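Local coordinates for protein lectin 2 (PDB 4TQJ) that specifically recognises non-reducing terminal N-acetylglucosamine, as a beta-propeller lectin of the mushroom Agrocybe aegerita, at residues 276-281 and 305-310. The protein carries 1 engineered substitution. Sequence-based numbering, arbitrary orientation.
Sequences KGWQAA and GVYVAL
W278 and Y307 alone bring the two segments together, across backbones that stay well apart: their CA atoms, the nearest pair, are 11.2 Å from each other. Segment 276-281 belongs to the irregular connection between strands 266-269 and 285-288, whereas 305-310 contains strand 306-309, paired with 297-301 and 321-324 in a four-stranded antiparallel sheet.

The indole bridges the gap. With chi1 at -64° it swings away from the W278 carbonyl, which lets its benzo end extend to the tyrosine, whose CB points toward the loop. Contact is made by the far carbons of the six-membered ring: W278 CH2 is 3.8 Å from Y307 CD2, and W278 CZ2 approaches the same atom at 3.9 Å. Y307 CB lies 4.1 Å from W278 CH2, so the indole meets the root and one flank of the phenol rather than its hydroxyl end. The two planes are almost perpendicular, at 84°, with the centroids of the six-membered rings 5.8 Å apart, and the benzo corner leans against the CB-CG-CD2 side of the phenol. The link is purely apolar and small, burying 83 Å² in total.

At the pyrrole side, W278 NE1 is hydrogen-bonded to D271 OD1, which ties the buried indole to the start of its own loop and helps fix its rotation. H283 meets the indole edge-to-face, and F272 touches both W278 and Y307, making an aromatic cluster beside the strand. The linker that leaves one blade after strand 266-269 thus packs on the third strand of the blade it leads into, as in a beta-propeller built of repeated four-stranded antiparallel sheets, consistent with the FG-GAP-like repeat that includes Y307.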
loop_
_atom_site.group_PDB
_atom_site.type_symbol
_atom_site.label_atom_id
_atom_site.label_comp_id
_atom_site.label_asym_id
_atom_site.label_seq_id
_atom_site.Cartn_x
_atom_site.Cartn_y
_atom_site.Cartn_z
ATOM N N LYS A 276 -18.596 -25.774 -26.375
ATOM C CA LYS A 276 -17.403 -26.499 -25.938
ATOM C C LYS A 276 -17.516 -27.064 -24.519
ATOM O O LYS A 276 -16.542 -27.570 -23.962
ATOM C CB LYS A 276 -16.151 -25.645 -26.097
ATOM C CG LYS A 276 -15.870 -25.264 -27.554
ATOM C CD LYS A 276 -14.555 -25.851 -28.044
ATOM C CE LYS A 276 -14.421 -25.714 -29.556
ATOM N NZ LYS A 276 -13.086 -25.157 -29.940
ATOM N N GLY A 277 -18.708 -26.981 -23.942
ATOM C CA GLY A 277 -18.971 -27.609 -22.661
ATOM C C GLY A 277 -18.864 -26.706 -21.442
ATOM O O GLY A 277 -18.955 -27.185 -20.315
ATOM N N TRP A 278 -18.682 -25.404 -21.659
ATOM C CA TRP A 278 -18.580 -24.488 -20.540
ATOM C C TRP A 278 -19.963 -24.227 -19.962
ATOM O O TRP A 278 -20.880 -23.814 -20.680
ATOM C CB TRP A 278 -17.896 -23.190 -20.958
ATOM C CG TRP A 278 -16.467 -23.397 -21.373
ATOM C CD1 TRP A 278 -16.028 -23.846 -22.583
ATOM C CD2 TRP A 278 -15.291 -23.151 -20.584
ATOM N NE1 TRP A 278 -14.659 -23.924 -22.590
ATOM C CE2 TRP A 278 -14.179 -23.496 -21.381
ATOM C CE3 TRP A 278 -15.072 -22.697 -19.275
ATOM C CZ2 TRP A 278 -12.857 -23.374 -20.922
ATOM C CZ3 TRP A 278 -13.762 -22.599 -18.809
ATOM C CH2 TRP A 278 -12.672 -22.934 -19.633
ATOM N N GLN A 279 -20.103 -24.476 -18.663
ATOM C CA GLN A 279 -21.380 -24.333 -17.981
ATOM C C GLN A 279 -21.283 -23.358 -16.810
ATOM O O GLN A 279 -20.302 -23.354 -16.070
ATOM C CB GLN A 279 -21.860 -25.698 -17.471
ATOM C CG GLN A 279 -21.870 -26.812 -18.524
ATOM C CD GLN A 279 -21.885 -28.204 -17.885
ATOM O OE1 GLN A 279 -22.519 -28.414 -16.855
ATOM N NE2 GLN A 279 -21.151 -29.141 -18.473
ATOM N N ALA A 280 -22.324 -22.555 -16.631
ATOM C CA ALA A 280 -22.372 -21.572 -15.553
ATOM C C ALA A 280 -22.179 -22.199 -14.171
ATOM O O ALA A 280 -21.506 -21.631 -13.312
ATOM C CB ALA A 280 -23.686 -20.828 -15.606
ATOM N N ALA A 281 -22.764 -23.374 -13.961
ATOM C CA ALA A 281 -22.695 -24.041 -12.657
ATOM C C ALA A 281 -21.321 -24.637 -12.329
ATOM O O ALA A 281 -21.082 -25.069 -11.203
ATOM C CB ALA A 281 -23.769 -25.130 -12.555
ATOM N N GLY A 305 -8.516 -27.762 -15.852
ATOM C CA GLY A 305 -7.728 -26.699 -15.264
ATOM C C GLY A 305 -8.108 -25.401 -15.934
ATOM O O GLY A 305 -9.206 -25.278 -16.491
ATOM N N VAL A 306 -7.185 -24.445 -15.911
ATOM C CA VAL A 306 -7.471 -23.094 -16.355
ATOM C C VAL A 306 -7.061 -22.889 -17.796
ATOM O O VAL A 306 -5.942 -23.224 -18.181
ATOM C CB VAL A 306 -6.702 -22.071 -15.496
ATOM C CG1 VAL A 306 -7.078 -20.663 -15.913
ATOM C CG2 VAL A 306 -6.985 -22.309 -13.998
ATOM N N TYR A 307 -7.967 -22.320 -18.581
ATOM C CA TYR A 307 -7.706 -21.987 -19.979
ATOM C C TYR A 307 -7.636 -20.482 -20.165
ATOM O O TYR A 307 -8.330 -19.728 -19.476
ATOM C CB TYR A 307 -8.802 -22.564 -20.874
ATOM C CG TYR A 307 -8.771 -24.065 -20.905
ATOM C CD1 TYR A 307 -8.131 -24.747 -21.935
ATOM C CD2 TYR A 307 -9.346 -24.805 -19.890
ATOM C CE1 TYR A 307 -8.087 -26.139 -21.957
ATOM C CE2 TYR A 307 -9.305 -26.198 -19.903
ATOM C CZ TYR A 307 -8.671 -26.857 -20.932
ATOM O OH TYR A 307 -8.640 -28.240 -20.933
ATOM N N VAL A 308 -6.802 -20.044 -21.097
ATOM C CA VAL A 308 -6.637 -18.620 -21.349
ATOM C C VAL A 308 -6.540 -18.361 -22.840
ATOM O O VAL A 308 -5.932 -19.142 -23.576
ATOM C CB VAL A 308 -5.357 -18.075 -20.672
ATOM C CG1 VAL A 308 -5.016 -16.703 -21.200
ATOM C CG2 VAL A 308 -5.496 -18.089 -19.132
ATOM N N ALA A 309 -7.161 -17.279 -23.289
ATOM C CA ALA A 309 -6.921 -16.780 -24.635
ATOM C C ALA A 309 -6.394 -15.365 -24.494
ATOM O O ALA A 309 -7.044 -14.515 -23.891
ATOM C CB ALA A 309 -8.186 -16.799 -25.470
ATOM N N LEU A 310 -5.206 -15.127 -25.027
ATOM C CA LEU A 310 -4.569 -13.821 -24.934
ATOM C C LEU A 310 -4.954 -12.885 -26.077
ATOM O O LEU A 310 -4.981 -13.277 -27.248
ATOM C CB LEU A 310 -3.051 -13.969 -24.886
ATOM C CG LEU A 310 -2.491 -14.739 -23.690
ATOM C CD1 LEU A 310 -0.978 -14.872 -23.832
ATOM C CD2 LEU A 310 -2.878 -14.067 -22.355
#